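Local coordinates for phosphatase (Thermotoga maritima, PDB 1NF2), which probably acts as a magnesium-dependent phosphatase of the haloacid dehalogenase (HAD) family, with a distinctive substrate-binding domain, at residues R3-D8 with Y256-I261; D10-N15 with S252-V257; K89-Y94 with T146-I151; K173-F178 with E183-N188. All coordinates share one frame; numbering follows the deposited sequence.

The four contacts divide between the two halves of the molecule. Interactions 1 and 2, centres about 10 Å apart, pack helix 253-258 against strand 4-8 and helix 9-13 of the magnesium-binding domain, and they meet where Phe-7 CE1 lies 3.5 Å from Val-254 CG1. Interactions 3 and 4, centres about 11 Å apart, share the second sheet, in which strands 147-151 and 181-186 are neighbours; Lys-147 NZ to Glu-183 OE1, a 2.8 Å salt bridge, ties them together. Both are nested in the chain loops closed by interactions 1 and 2. The side chain of Glu-183 in interaction 4 comes within about 12 Å of the magnesium ion, which Asp-8 and Asp-10 bind with Asp-214.

Interaction 1: R3-D8 with Y256-I261; sequences RVFVFD and YVLERI. With MG (magnesium ion), chain F.
Strand 4-8 of the HAD core sheet, which carries the magnesium ligand Asp-8 at its C-terminal end, is packed here by segment 256-261, at the C-terminal part of helix 253-258 and beyond. Two phenylalanines on one side of the strand meet two aliphatic side chains. Ile-261 comes from the opposite direction to Phe-5, its CD1 at the edge of the ring, in plane, 3.6 Å from Phe-5 CE1. Leu-258 divides its two methyls between the rings. CD1 sits 4.0 Å from Phe-5 CD1, while CD2 reaches Phe-7 CZ at 4.2 Å, with the leucine and Phe-7 side chains crossing at about a right angle. With CG of Leu-258 opposite its backbone N (chi1 -169°), the fork of the side chain spans the two aromatic residues. The contact is wholly apolar and largely buried. Leu-31 of helix 22-31 also packs on both Phe-5 and Leu-258, and Phe-212 of strand 209-213 lays its ring near that of Phe-7, so the hydrophobic layer continues past these residues. Beyond Phe-7, Asp-8 turns to the metal instead: OD1 binds the magnesium ion at 2.5 Å, and OD2 forms a salt bridge with Lys-191. A central strand with hydrophobic side chains packed beneath a helix, ending in an aspartate at the metal, is characteristic of the Rossmann-like HAD phosphatase fold.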
loop_
_atom_site.group_PDB
_atom_site.type_symbol
_atom_site.label_atom_id
_atom_site.label_comp_id
_atom_site.label_asym_id
_atom_site.label_seq_id
_atom_site.Cartn_x
_atom_site.Cartn_y
_atom_site.Cartn_z
ATOM N N ARG A 3 -20.688 -1.104 9.239
ATOM C CA ARG A 3 -20.413 -2.541 9.185
ATOM C C ARG A 3 -19.113 -2.889 8.462
ATOM O O ARG A 3 -18.739 -4.058 8.391
ATOM C CB ARG A 3 -21.566 -3.273 8.494
ATOM C CG ARG A 3 -22.921 -3.043 9.131
ATOM C CD ARG A 3 -24.015 -3.812 8.403
ATOM N NE ARG A 3 -25.313 -3.695 9.063
ATOM C CZ ARG A 3 -25.987 -2.557 9.199
ATOM N NH1 ARG A 3 -25.486 -1.430 8.720
ATOM N NH2 ARG A 3 -27.166 -2.548 9.810
ATOM N N VAL A 4 -18.431 -1.877 7.932
ATOM C CA VAL A 4 -17.181 -2.089 7.200
ATOM C C VAL A 4 -16.137 -1.127 7.754
ATOM O O VAL A 4 -16.354 0.078 7.802
ATOM C CB VAL A 4 -17.389 -1.848 5.685
ATOM C CG1 VAL A 4 -16.074 -2.062 4.915
ATOM C CG2 VAL A 4 -18.469 -2.795 5.173
ATOM N N PHE A 5 -15.005 -1.678 8.168
ATOM C CA PHE A 5 -13.944 -0.898 8.785
ATOM C C PHE A 5 -12.617 -1.003 8.025
ATOM O O PHE A 5 -11.982 -2.052 8.004
ATOM C CB PHE A 5 -13.802 -1.378 10.236
ATOM C CG PHE A 5 -15.094 -1.305 11.019
ATOM C CD1 PHE A 5 -15.512 -0.103 11.594
ATOM C CD2 PHE A 5 -15.928 -2.415 11.114
ATOM C CE1 PHE A 5 -16.745 -0.004 12.246
ATOM C CE2 PHE A 5 -17.165 -2.331 11.764
ATOM C CZ PHE A 5 -17.576 -1.121 12.329
ATOM N N VAL A 6 -12.209 0.095 7.401
ATOM C CA VAL A 6 -10.975 0.114 6.616
ATOM C C VAL A 6 -9.831 0.799 7.369
ATOM O O VAL A 6 -9.970 1.922 7.842
ATOM C CB VAL A 6 -11.215 0.822 5.265
ATOM C CG1 VAL A 6 -9.953 0.740 4.398
ATOM C CG2 VAL A 6 -12.403 0.165 4.549
ATOM N N PHE A 7 -8.694 0.123 7.458
ATOM C CA PHE A 7 -7.549 0.656 8.189
ATOM C C PHE A 7 -6.248 0.683 7.389
ATOM O O PHE A 7 -5.843 -0.332 6.819
ATOM C CB PHE A 7 -7.264 -0.199 9.434
ATOM C CG PHE A 7 -8.447 -0.415 10.331
ATOM C CD1 PHE A 7 -8.817 0.547 11.266
ATOM C CD2 PHE A 7 -9.168 -1.606 10.272
ATOM C CE1 PHE A 7 -9.892 0.326 12.140
ATOM C CE2 PHE A 7 -10.247 -1.838 11.142
ATOM C CZ PHE A 7 -10.606 -0.868 12.077
ATOM N N ASP A 8 -5.582 1.829 7.354
ATOM C CA ASP A 8 -4.281 1.886 6.697
ATOM C C ASP A 8 -3.406 1.266 7.790
ATOM O O ASP A 8 -3.805 1.245 8.962
ATOM C CB ASP A 8 -3.858 3.339 6.441
ATOM C CG ASP A 8 -2.542 3.452 5.665
ATOM O OD1 ASP A 8 -2.130 4.590 5.346
ATOM O OD2 ASP A 8 -1.914 2.415 5.371
ATOM N N TYR A 256 -9.524 4.520 20.275
ATOM C CA TYR A 256 -10.156 5.687 20.868
ATOM C C TYR A 256 -11.450 6.114 20.175
ATOM O O TYR A 256 -12.407 6.515 20.837
ATOM C CB TYR A 256 -9.157 6.843 20.904
ATOM C CG TYR A 256 -9.570 7.989 21.798
ATOM C CD1 TYR A 256 -10.338 9.043 21.308
ATOM C CD2 TYR A 256 -9.188 8.021 23.139
ATOM C CE1 TYR A 256 -10.716 10.105 22.130
ATOM C CE2 TYR A 256 -9.561 9.077 23.974
ATOM C CZ TYR A 256 -10.324 10.115 23.462
ATOM O OH TYR A 256 -10.704 11.157 24.278
ATOM N N VAL A 257 -11.487 6.025 18.850
ATOM C CA VAL A 257 -12.685 6.397 18.099
ATOM C C VAL A 257 -13.514 5.159 17.774
ATOM O O VAL A 257 -14.747 5.190 17.799
ATOM C CB VAL A 257 -12.320 7.121 16.767
ATOM C CG1 VAL A 257 -13.527 7.138 15.824
ATOM C CG2 VAL A 257 -11.880 8.539 17.057
ATOM N N LEU A 258 -12.824 4.063 17.483
ATOM C CA LEU A 258 -13.480 2.816 17.141
ATOM C C LEU A 258 -14.484 2.374 18.202
ATOM O O LEU A 258 -15.564 1.882 17.879
ATOM C CB LEU A 258 -12.423 1.735 16.928
ATOM C CG LEU A 258 -12.860 0.407 16.322
ATOM C CD1 LEU A 258 -13.629 0.631 15.017
ATOM C CD2 LEU A 258 -11.613 -0.439 16.087
ATOM N N GLU A 259 -14.135 2.562 19.468
ATOM C CA GLU A 259 -15.023 2.160 20.553
ATOM C C GLU A 259 -16.284 3.009 20.671
ATOM O O GLU A 259 -17.247 2.588 21.308
ATOM C CB GLU A 259 -14.280 2.193 21.892
ATOM C CG GLU A 259 -12.985 1.419 21.893
ATOM C CD GLU A 259 -12.338 1.369 23.256
ATOM O OE1 GLU A 259 -12.317 2.416 23.938
ATOM O OE2 GLU A 259 -11.843 0.287 23.638
ATOM N N ARG A 260 -16.291 4.195 20.067
ATOM C CA ARG A 260 -17.459 5.073 20.166
ATOM C C ARG A 260 -18.383 5.084 18.937
ATOM O O ARG A 260 -19.498 5.618 18.995
ATOM C CB ARG A 260 -17.015 6.516 20.456
ATOM C CG ARG A 260 -16.031 6.691 21.630
ATOM C CD ARG A 260 -16.401 5.860 22.878
ATOM N NE ARG A 260 -17.762 6.080 23.366
ATOM C CZ ARG A 260 -18.275 5.476 24.439
ATOM N NH1 ARG A 260 -17.536 4.620 25.136
ATOM N NH2 ARG A 260 -19.531 5.719 24.814
ATOM N N ILE A 261 -17.935 4.496 17.834
ATOM C CA ILE A 261 -18.736 4.491 16.609
ATOM C C ILE A 261 -19.940 3.552 16.630
ATOM O O ILE A 261 -19.847 2.434 17.128
ATOM C CB ILE A 261 -17.839 4.183 15.372
ATOM C CG1 ILE A 261 -18.689 3.620 14.239
ATOM C CG2 ILE A 261 -16.736 3.224 15.745
ATOM C CD1 ILE A 261 -17.885 3.269 13.027
HETATM MG MG MG F . 0.154 5.331 6.036
#

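Interaction 2: D10-N15 with S252-V257; sequences DGTLLN and SGVSYV
Water 1 joins the backbones of Thr-12 and Val-254, donating to Thr-12 O at 3.0 Å and accepting from Val-254 N at 3.1 Å. It thus links helix 9-13, which follows the first metal-binding strand, to the first turn of helix 253-258, whose early N-H groups have no preceding turn to pair with. Beside this bridge Val-254 makes the direct contact. Its CG2 touches the backbone of the other segment, 3.7 Å from Thr-12 O and 4.1 Å from Leu-13 CA. The valine's first torsion (chi1 176°) sets CG1 opposite the backbone N and CG2 opposite the carbonyl carbon, and it is this second branch that faces the helix 9-13 segment. The side chains themselves meet more loosely, with Leu-13 CD2 4.5 Å from Val-254 CG2. Around them, Met-231 and Phe-212 touch both Thr-12 and Val-254, while Asp-24 of helix 22-31 packs on both Leu-13 and Val-254. The 10-15 segment also borders the metal site: Asp-10 meets the magnesium ion through its backbone O, while its carboxylate points elsewhere, OD2 pairing with Arg-43. Thr-12 OG1 reaches back to Asp-10 O in a weak 3.3 Å bond, and its side chain is about 4 Å from the ion. The chemistry is therefore mixed: one valine methyl rests against the backbone, and one water supplies polar partners to a carbonyl and an amide that do not bond directly, linking helix 253-258 to helix 9-13, beside the metal site.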
loop_
_atom_site.group_PDB
_atom_site.type_symbol
_atom_site.label_atom_id
_atom_site.label_comp_id
_atom_site.label_asym_id
_atom_site.label_seq_id
_atom_site.Cartn_x
_atom_site.Cartn_y
_atom_site.Cartn_z
ATOM N N ASP A 10 0.681 1.487 8.208
ATOM C CA ASP A 10 1.675 2.468 8.640
ATOM C C ASP A 10 1.027 3.789 9.047
ATOM O O ASP A 10 0.064 4.239 8.418
ATOM C CB ASP A 10 2.699 2.708 7.520
ATOM C CG ASP A 10 3.620 1.512 7.302
ATOM O OD1 ASP A 10 4.628 1.390 8.028
ATOM O OD2 ASP A 10 3.325 0.684 6.419
ATOM N N GLY A 11 1.557 4.393 10.111
ATOM C CA GLY A 11 1.047 5.659 10.613
ATOM C C GLY A 11 -0.399 5.646 11.085
ATOM O O GLY A 11 -0.931 6.688 11.470
ATOM N N THR A 12 -1.020 4.467 11.093
ATOM C CA THR A 12 -2.428 4.332 11.464
ATOM C C THR A 12 -2.678 3.218 12.490
ATOM O O THR A 12 -2.728 3.482 13.691
ATOM C CB THR A 12 -3.253 4.082 10.182
ATOM O OG1 THR A 12 -2.980 5.141 9.254
ATOM C CG2 THR A 12 -4.752 4.032 10.481
ATOM N N LEU A 13 -2.838 1.984 12.023
ATOM C CA LEU A 13 -3.051 0.862 12.935
ATOM C C LEU A 13 -1.710 0.434 13.548
ATOM O O LEU A 13 -1.668 -0.069 14.669
ATOM C CB LEU A 13 -3.670 -0.336 12.206
ATOM C CG LEU A 13 -4.769 -1.157 12.900
ATOM C CD1 LEU A 13 -4.759 -2.567 12.323
ATOM C CD2 LEU A 13 -4.551 -1.211 14.405
ATOM N N LEU A 14 -0.619 0.619 12.804
ATOM C CA LEU A 14 0.712 0.270 13.298
ATOM C C LEU A 14 1.339 1.485 13.957
ATOM O O LEU A 14 1.215 2.601 13.451
ATOM C CB LEU A 14 1.625 -0.181 12.155
ATOM C CG LEU A 14 1.217 -1.402 11.330
ATOM C CD1 LEU A 14 2.233 -1.612 10.212
ATOM C CD2 LEU A 14 1.126 -2.626 12.221
ATOM N N ASN A 15 2.008 1.288 15.089
ATOM C CA ASN A 15 2.650 2.421 15.736
ATOM C C ASN A 15 3.986 2.651 15.034
ATOM O O ASN A 15 4.313 1.946 14.075
ATOM C CB ASN A 15 2.833 2.177 17.252
ATOM C CG ASN A 15 3.755 0.999 17.582
ATOM O OD1 ASN A 15 3.715 0.477 18.700
ATOM N ND2 ASN A 15 4.589 0.590 16.634
ATOM N N SER A 252 -3.358 4.527 20.803
ATOM C CA SER A 252 -4.243 3.568 20.179
ATOM C C SER A 252 -5.334 4.467 19.646
ATOM O O SER A 252 -6.500 4.360 20.030
ATOM C CB SER A 252 -4.778 2.571 21.209
ATOM O OG SER A 252 -3.736 1.726 21.665
ATOM N N GLY A 253 -4.905 5.389 18.779
ATOM C CA GLY A 253 -5.809 6.346 18.177
ATOM C C GLY A 253 -7.003 5.670 17.548
ATOM O O GLY A 253 -8.119 6.191 17.610
ATOM N N VAL A 254 -6.770 4.509 16.944
ATOM C CA VAL A 254 -7.837 3.753 16.303
ATOM C C VAL A 254 -8.908 3.338 17.313
ATOM O O VAL A 254 -10.097 3.597 17.103
ATOM C CB VAL A 254 -7.287 2.488 15.617
ATOM C CG1 VAL A 254 -8.431 1.667 15.037
ATOM C CG2 VAL A 254 -6.307 2.881 14.521
ATOM N N SER A 255 -8.484 2.697 18.401
ATOM C CA SER A 255 -9.408 2.253 19.446
ATOM C C SER A 255 -10.205 3.410 20.025
ATOM O O SER A 255 -11.407 3.301 20.238
ATOM C CB SER A 255 -8.649 1.579 20.599
ATOM O OG SER A 255 -8.185 0.288 20.251
ATOM N N TYR A 256 -9.524 4.520 20.275
ATOM C CA TYR A 256 -10.156 5.687 20.868
ATOM C C TYR A 256 -11.450 6.114 20.175
ATOM O O TYR A 256 -12.407 6.515 20.837
ATOM C CB TYR A 256 -9.157 6.843 20.904
ATOM C CG TYR A 256 -9.570 7.989 21.798
ATOM C CD1 TYR A 256 -10.338 9.043 21.308
ATOM C CD2 TYR A 256 -9.188 8.021 23.139
ATOM C CE1 TYR A 256 -10.716 10.105 22.130
ATOM C CE2 TYR A 256 -9.561 9.077 23.974
ATOM C CZ TYR A 256 -10.324 10.115 23.462
ATOM O OH TYR A 256 -10.704 11.157 24.278
ATOM N N VAL A 257 -11.487 6.025 18.850
ATOM C CA VAL A 257 -12.685 6.397 18.099
ATOM C C VAL A 257 -13.514 5.159 17.774
ATOM O O VAL A 257 -14.747 5.190 17.799
ATOM C CB VAL A 257 -12.320 7.121 16.767
ATOM C CG1 VAL A 257 -13.527 7.138 15.824
ATOM C CG2 VAL A 257 -11.880 8.539 17.057
HETATM O O HOH W 1 -3.950 3.287 16.390
#

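Interaction 3: K89-Y94 with T146-I151; sequences KDIIEY and TKLLLI
Leu-148 projects from strand 147-151 onto helix 85-95, the helix-on-sheet packing of what is probably the alpha/beta substrate-binding (cap) domain, and its CD1 carries the tight part of the contact. This methyl lies 3.4 Å from Ile-92 CD1, closer than usual van der Waals contact, with the two side chains crossing at about a right angle. The same leucine methyl is 3.9 Å from Ile-91 CG2, so consecutive isoleucines of one helical turn share it. Leu-148 has CG opposite its carbonyl carbon (chi1 -62°), which sends the fork toward the helix. Further neighbours extend the layer: Ile-91 also packs on Ile-184 and Phe-168, Ile-92 on Trp-102, and Leu-148 on Ala-104. The opposite side of the helix is quite different. Lys-89, Asp-90 and Glu-93 are solvent-exposed and leave the strand untouched. On the strand, Lys-147 precedes Leu-148 and directs its side chain to the other face of the sheet. Across the helix-strand interface the grip is apolar and narrow, and the second branch of the leucine adds one further approach: Leu-148 CD2 stands 4.1 Å from Ile-92 CD1.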
loop_
_atom_site.group_PDB
_atom_site.type_symbol
_atom_site.label_atom_id
_atom_site.label_comp_id
_atom_site.label_asym_id
_atom_site.label_seq_id
_atom_site.Cartn_x
_atom_site.Cartn_y
_atom_site.Cartn_z
ATOM N N LYS A 89 8.925 -3.376 -20.844
ATOM C CA LYS A 89 10.085 -3.721 -21.653
ATOM C C LYS A 89 10.759 -2.446 -22.145
ATOM O O LYS A 89 11.980 -2.325 -22.082
ATOM C CB LYS A 89 9.675 -4.590 -22.844
ATOM C CG LYS A 89 10.860 -5.164 -23.613
ATOM C CD LYS A 89 10.417 -6.150 -24.683
ATOM C CE LYS A 89 11.614 -6.808 -25.356
ATOM N NZ LYS A 89 11.200 -7.819 -26.367
ATOM N N ASP A 90 9.958 -1.499 -22.629
ATOM C CA ASP A 90 10.476 -0.223 -23.113
ATOM C C ASP A 90 11.250 0.526 -22.037
ATOM O O ASP A 90 12.296 1.121 -22.312
ATOM C CB ASP A 90 9.342 0.682 -23.592
ATOM C CG ASP A 90 8.826 0.298 -24.956
ATOM O OD1 ASP A 90 8.013 1.065 -25.512
ATOM O OD2 ASP A 90 9.229 -0.768 -25.468
ATOM N N ILE A 91 10.726 0.510 -20.814
ATOM C CA ILE A 91 11.365 1.202 -19.704
ATOM C C ILE A 91 12.696 0.565 -19.343
ATOM O O ILE A 91 13.676 1.269 -19.111
ATOM C CB ILE A 91 10.446 1.223 -18.455
ATOM C CG1 ILE A 91 9.213 2.092 -18.741
ATOM C CG2 ILE A 91 11.212 1.748 -17.244
ATOM C CD1 ILE A 91 8.191 2.117 -17.607
ATOM N N ILE A 92 12.733 -0.762 -19.299
ATOM C CA ILE A 92 13.959 -1.485 -18.964
ATOM C C ILE A 92 15.042 -1.313 -20.028
ATOM O O ILE A 92 16.209 -1.086 -19.700
ATOM C CB ILE A 92 13.685 -3.003 -18.744
ATOM C CG1 ILE A 92 13.348 -3.265 -17.272
ATOM C CG2 ILE A 92 14.902 -3.832 -19.128
ATOM C CD1 ILE A 92 12.148 -2.515 -16.765
ATOM N N GLU A 93 14.665 -1.424 -21.299
ATOM C CA GLU A 93 15.633 -1.262 -22.380
ATOM C C GLU A 93 16.153 0.175 -22.418
ATOM O O GLU A 93 17.285 0.427 -22.820
ATOM C CB GLU A 93 15.004 -1.649 -23.719
ATOM C CG GLU A 93 14.832 -3.155 -23.866
ATOM C CD GLU A 93 14.198 -3.566 -25.183
ATOM O OE1 GLU A 93 14.088 -4.789 -25.426
ATOM O OE2 GLU A 93 13.809 -2.671 -25.971
ATOM N N TYR A 94 15.330 1.109 -21.965
ATOM C CA TYR A 94 15.707 2.514 -21.931
ATOM C C TYR A 94 16.650 2.793 -20.755
ATOM O O TYR A 94 17.638 3.524 -20.878
ATOM C CB TYR A 94 14.450 3.365 -21.771
ATOM C CG TYR A 94 14.668 4.860 -21.869
ATOM C CD1 TYR A 94 14.496 5.532 -23.081
ATOM C CD2 TYR A 94 15.003 5.608 -20.743
ATOM C CE1 TYR A 94 14.644 6.919 -23.166
ATOM C CE2 TYR A 94 15.156 6.988 -20.816
ATOM C CZ TYR A 94 14.974 7.638 -22.029
ATOM O OH TYR A 94 15.119 9.003 -22.094
ATOM N N THR A 146 4.683 -5.326 -10.970
ATOM C CA THR A 146 3.759 -4.454 -10.252
ATOM C C THR A 146 4.407 -3.082 -10.222
ATOM O O THR A 146 3.732 -2.065 -10.348
ATOM C CB THR A 146 3.518 -4.940 -8.805
ATOM O OG1 THR A 146 3.013 -6.277 -8.827
ATOM C CG2 THR A 146 2.518 -4.038 -8.099
ATOM N N LYS A 147 5.723 -3.056 -10.041
ATOM C CA LYS A 147 6.440 -1.795 -10.049
ATOM C C LYS A 147 7.954 -1.942 -10.106
ATOM O O LYS A 147 8.508 -3.002 -9.824
ATOM C CB LYS A 147 6.042 -0.918 -8.858
ATOM C CG LYS A 147 6.501 -1.391 -7.504
ATOM C CD LYS A 147 6.140 -0.341 -6.461
ATOM C CE LYS A 147 6.407 -0.815 -5.043
ATOM N NZ LYS A 147 5.867 0.162 -4.053
ATOM N N LEU A 148 8.606 -0.854 -10.493
ATOM C CA LEU A 148 10.052 -0.812 -10.613
ATOM C C LEU A 148 10.526 0.233 -9.639
ATOM O O LEU A 148 9.811 1.188 -9.341
ATOM C CB LEU A 148 10.455 -0.416 -12.042
ATOM C CG LEU A 148 9.982 -1.417 -13.099
ATOM C CD1 LEU A 148 10.205 -0.859 -14.502
ATOM C CD2 LEU A 148 10.719 -2.727 -12.913
ATOM N N LEU A 149 11.733 0.048 -9.135
ATOM C CA LEU A 149 12.286 0.991 -8.190
ATOM C C LEU A 149 13.766 1.171 -8.467
ATOM O O LEU A 149 14.494 0.198 -8.644
ATOM C CB LEU A 149 12.066 0.482 -6.762
ATOM C CG LEU A 149 12.461 1.415 -5.614
ATOM C CD1 LEU A 149 11.773 0.966 -4.338
ATOM C CD2 LEU A 149 13.968 1.423 -5.440
ATOM N N LEU A 150 14.201 2.424 -8.523
ATOM C CA LEU A 150 15.604 2.731 -8.750
ATOM C C LEU A 150 16.175 3.299 -7.464
ATOM O O LEU A 150 15.512 4.070 -6.770
ATOM C CB LEU A 150 15.770 3.760 -9.871
ATOM C CG LEU A 150 15.707 3.252 -11.315
ATOM C CD1 LEU A 150 14.338 2.663 -11.607
ATOM C CD2 LEU A 150 16.017 4.406 -12.256
ATOM N N ILE A 151 17.407 2.919 -7.156
ATOM C CA ILE A 151 18.066 3.395 -5.951
ATOM C C ILE A 151 19.405 4.050 -6.299
ATOM O O ILE A 151 20.288 3.417 -6.882
ATOM C CB ILE A 151 18.266 2.222 -4.950
ATOM C CG1 ILE A 151 19.284 2.596 -3.873
ATOM C CG2 ILE A 151 18.683 0.968 -5.699
ATOM C CD1 ILE A 151 18.832 3.682 -2.949
#

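Interaction 4: K173-F178 with E183-N188; sequences KVFKSF and EIVPKN
The side chain of Glu-183 lies alongside the ring of Phe-175, an acid beside an aromatic in a cross-strand pair of the beta hairpin formed by strands 172-178 and 181-186. Glu-183 CB sits over one face of the ring, 4.0 Å from Phe-175 CE1; the exact placement of the carboxylate beyond it is doubtful. Phe-175 takes the rarer position with CG between the backbone N and the carbonyl carbon (chi1 69°), which brings the ring over toward the partner strand. At the ring edge, near its plane, comes Val-185 CG2. This methyl also meets the aliphatic start of Lys-173, 3.6 Å from CB, so Lys-173, Phe-175, Glu-183 and Val-185 all start out toward one face of the hairpin. The other face carries Val-174 and Ile-184, a non-hydrogen-bonded pair lying side by side with CG1 atoms 3.9 Å apart; Leu-148 and Leu-150 pack on Ile-184. Four backbone bonds hold the antiparallel strands, two for each of the hydrogen-bonded pairs Lys-173/Val-185 and Phe-175/Glu-183. Glu-183 OE1 forms a salt bridge with Lys-147 of the adjoining strand, which probably steadies the acid. Replacing Glu-183 with an alanine would probably leave Lys-147 without its charged mate and strip away the chain beyond CB that lies beside the Phe-175 ring. Beyond this pair the edge strand has a classic beta bulge, Ser-177 and Phe-178 both facing Tyr-181. The shortest of the four backbone bonds runs from Glu-183 N to Phe-175 O, 2.7 Å and nearly straight at 172°.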
loop_
_atom_site.group_PDB
_atom_site.type_symbol
_atom_site.label_atom_id
_atom_site.label_comp_id
_atom_site.label_asym_id
_atom_site.label_seq_id
_atom_site.Cartn_x
_atom_site.Cartn_y
_atom_site.Cartn_z
ATOM N N LYS A 173 3.394 5.987 -13.857
ATOM C CA LYS A 173 3.570 6.992 -12.809
ATOM C C LYS A 173 4.996 6.905 -12.267
ATOM O O LYS A 173 5.458 5.829 -11.890
ATOM C CB LYS A 173 2.571 6.745 -11.674
ATOM C CG LYS A 173 2.806 7.568 -10.408
ATOM C CD LYS A 173 1.979 8.846 -10.378
ATOM C CE LYS A 173 2.350 9.804 -11.501
ATOM N NZ LYS A 173 1.560 11.069 -11.437
ATOM N N VAL A 174 5.698 8.031 -12.224
ATOM C CA VAL A 174 7.067 8.036 -11.723
ATOM C C VAL A 174 7.229 9.070 -10.608
ATOM O O VAL A 174 6.935 10.244 -10.799
ATOM C CB VAL A 174 8.071 8.349 -12.858
ATOM C CG1 VAL A 174 7.953 7.311 -13.960
ATOM C CG2 VAL A 174 7.797 9.717 -13.423
ATOM N N PHE A 175 7.692 8.631 -9.439
ATOM C CA PHE A 175 7.866 9.557 -8.322
ATOM C C PHE A 175 8.880 9.081 -7.291
ATOM O O PHE A 175 9.170 7.888 -7.181
ATOM C CB PHE A 175 6.521 9.819 -7.618
ATOM C CG PHE A 175 5.981 8.627 -6.868
ATOM C CD1 PHE A 175 5.417 7.552 -7.549
ATOM C CD2 PHE A 175 6.070 8.564 -5.480
ATOM C CE1 PHE A 175 4.949 6.423 -6.860
ATOM C CE2 PHE A 175 5.608 7.442 -4.779
ATOM C CZ PHE A 175 5.046 6.369 -5.473
ATOM N N LYS A 176 9.423 10.036 -6.545
ATOM C CA LYS A 176 10.390 9.741 -5.501
ATOM C C LYS A 176 9.588 9.371 -4.262
ATOM O O LYS A 176 8.665 10.095 -3.881
ATOM C CB LYS A 176 11.243 10.976 -5.205
ATOM C CG LYS A 176 12.121 11.440 -6.355
ATOM C CD LYS A 176 13.390 10.615 -6.464
ATOM C CE LYS A 176 14.258 10.764 -5.218
ATOM N NZ LYS A 176 14.601 12.184 -4.927
ATOM N N SER A 177 9.914 8.240 -3.645
ATOM C CA SER A 177 9.206 7.830 -2.437
ATOM C C SER A 177 9.994 8.415 -1.276
ATOM O O SER A 177 9.437 8.753 -0.230
ATOM C CB SER A 177 9.151 6.305 -2.327
ATOM O OG SER A 177 10.448 5.749 -2.214
ATOM N N PHE A 178 11.300 8.538 -1.494
ATOM C CA PHE A 178 12.233 9.095 -0.525
ATOM C C PHE A 178 13.475 9.565 -1.275
ATOM O O PHE A 178 13.674 9.217 -2.438
ATOM C CB PHE A 178 12.597 8.047 0.533
ATOM C CG PHE A 178 11.490 7.771 1.515
ATOM C CD1 PHE A 178 10.920 8.813 2.245
ATOM C CD2 PHE A 178 11.001 6.481 1.695
ATOM C CE1 PHE A 178 9.874 8.575 3.138
ATOM C CE2 PHE A 178 9.956 6.233 2.586
ATOM C CZ PHE A 178 9.393 7.284 3.308
ATOM N N GLU A 183 10.297 5.457 -7.678
ATOM C CA GLU A 183 9.346 4.404 -8.013
ATOM C C GLU A 183 8.605 4.633 -9.317
ATOM O O GLU A 183 8.282 5.765 -9.665
ATOM C CB GLU A 183 8.303 4.256 -6.902
ATOM C CG GLU A 183 8.841 3.803 -5.561
ATOM C CD GLU A 183 7.722 3.525 -4.558
ATOM O OE1 GLU A 183 6.870 2.650 -4.832
ATOM O OE2 GLU A 183 7.691 4.183 -3.500
ATOM N N ILE A 184 8.341 3.541 -10.026
ATOM C CA ILE A 184 7.585 3.569 -11.274
ATOM C C ILE A 184 6.439 2.596 -11.052
ATOM O O ILE A 184 6.673 1.405 -10.827
ATOM C CB ILE A 184 8.414 3.074 -12.485
ATOM C CG1 ILE A 184 9.589 4.015 -12.753
ATOM C CG2 ILE A 184 7.536 3.029 -13.720
ATOM C CD1 ILE A 184 10.730 3.838 -11.826
ATOM N N VAL A 185 5.205 3.090 -11.117
ATOM C CA VAL A 185 4.037 2.243 -10.887
ATOM C C VAL A 185 2.929 2.413 -11.925
ATOM O O VAL A 185 2.912 3.390 -12.685
ATOM C CB VAL A 185 3.438 2.524 -9.489
ATOM C CG1 VAL A 185 4.478 2.208 -8.406
ATOM C CG2 VAL A 185 2.986 3.989 -9.399
ATOM N N PRO A 186 1.972 1.465 -11.957
ATOM C CA PRO A 186 0.876 1.548 -12.919
ATOM C C PRO A 186 0.230 2.918 -12.850
ATOM O O PRO A 186 0.052 3.479 -11.772
ATOM C CB PRO A 186 -0.045 0.419 -12.487
ATOM C CG PRO A 186 0.935 -0.609 -12.002
ATOM C CD PRO A 186 1.857 0.236 -11.152
ATOM N N LYS A 187 -0.100 3.451 -14.017
ATOM C CA LYS A 187 -0.694 4.765 -14.135
ATOM C C LYS A 187 -1.710 5.127 -13.063
ATOM O O LYS A 187 -1.339 5.406 -11.920
ATOM C CB LYS A 187 -1.329 4.923 -15.514
ATOM C CG LYS A 187 -1.554 6.362 -15.915
ATOM C CD LYS A 187 -0.251 7.135 -15.906
ATOM C CE LYS A 187 -0.272 8.231 -16.954
ATOM N NZ LYS A 187 -1.435 9.135 -16.789
ATOM N N ASN A 188 -2.992 5.116 -13.420
ATOM C CA ASN A 188 -4.037 5.508 -12.475
ATOM C C ASN A 188 -4.600 4.448 -11.523
ATOM O O ASN A 188 -5.726 3.977 -11.681
ATOM C CB ASN A 188 -5.183 6.212 -13.221
ATOM C CG ASN A 188 -5.583 5.503 -14.502
ATOM O OD1 ASN A 188 -6.426 5.997 -15.248
ATOM N ND2 ASN A 188 -4.985 4.347 -14.765
#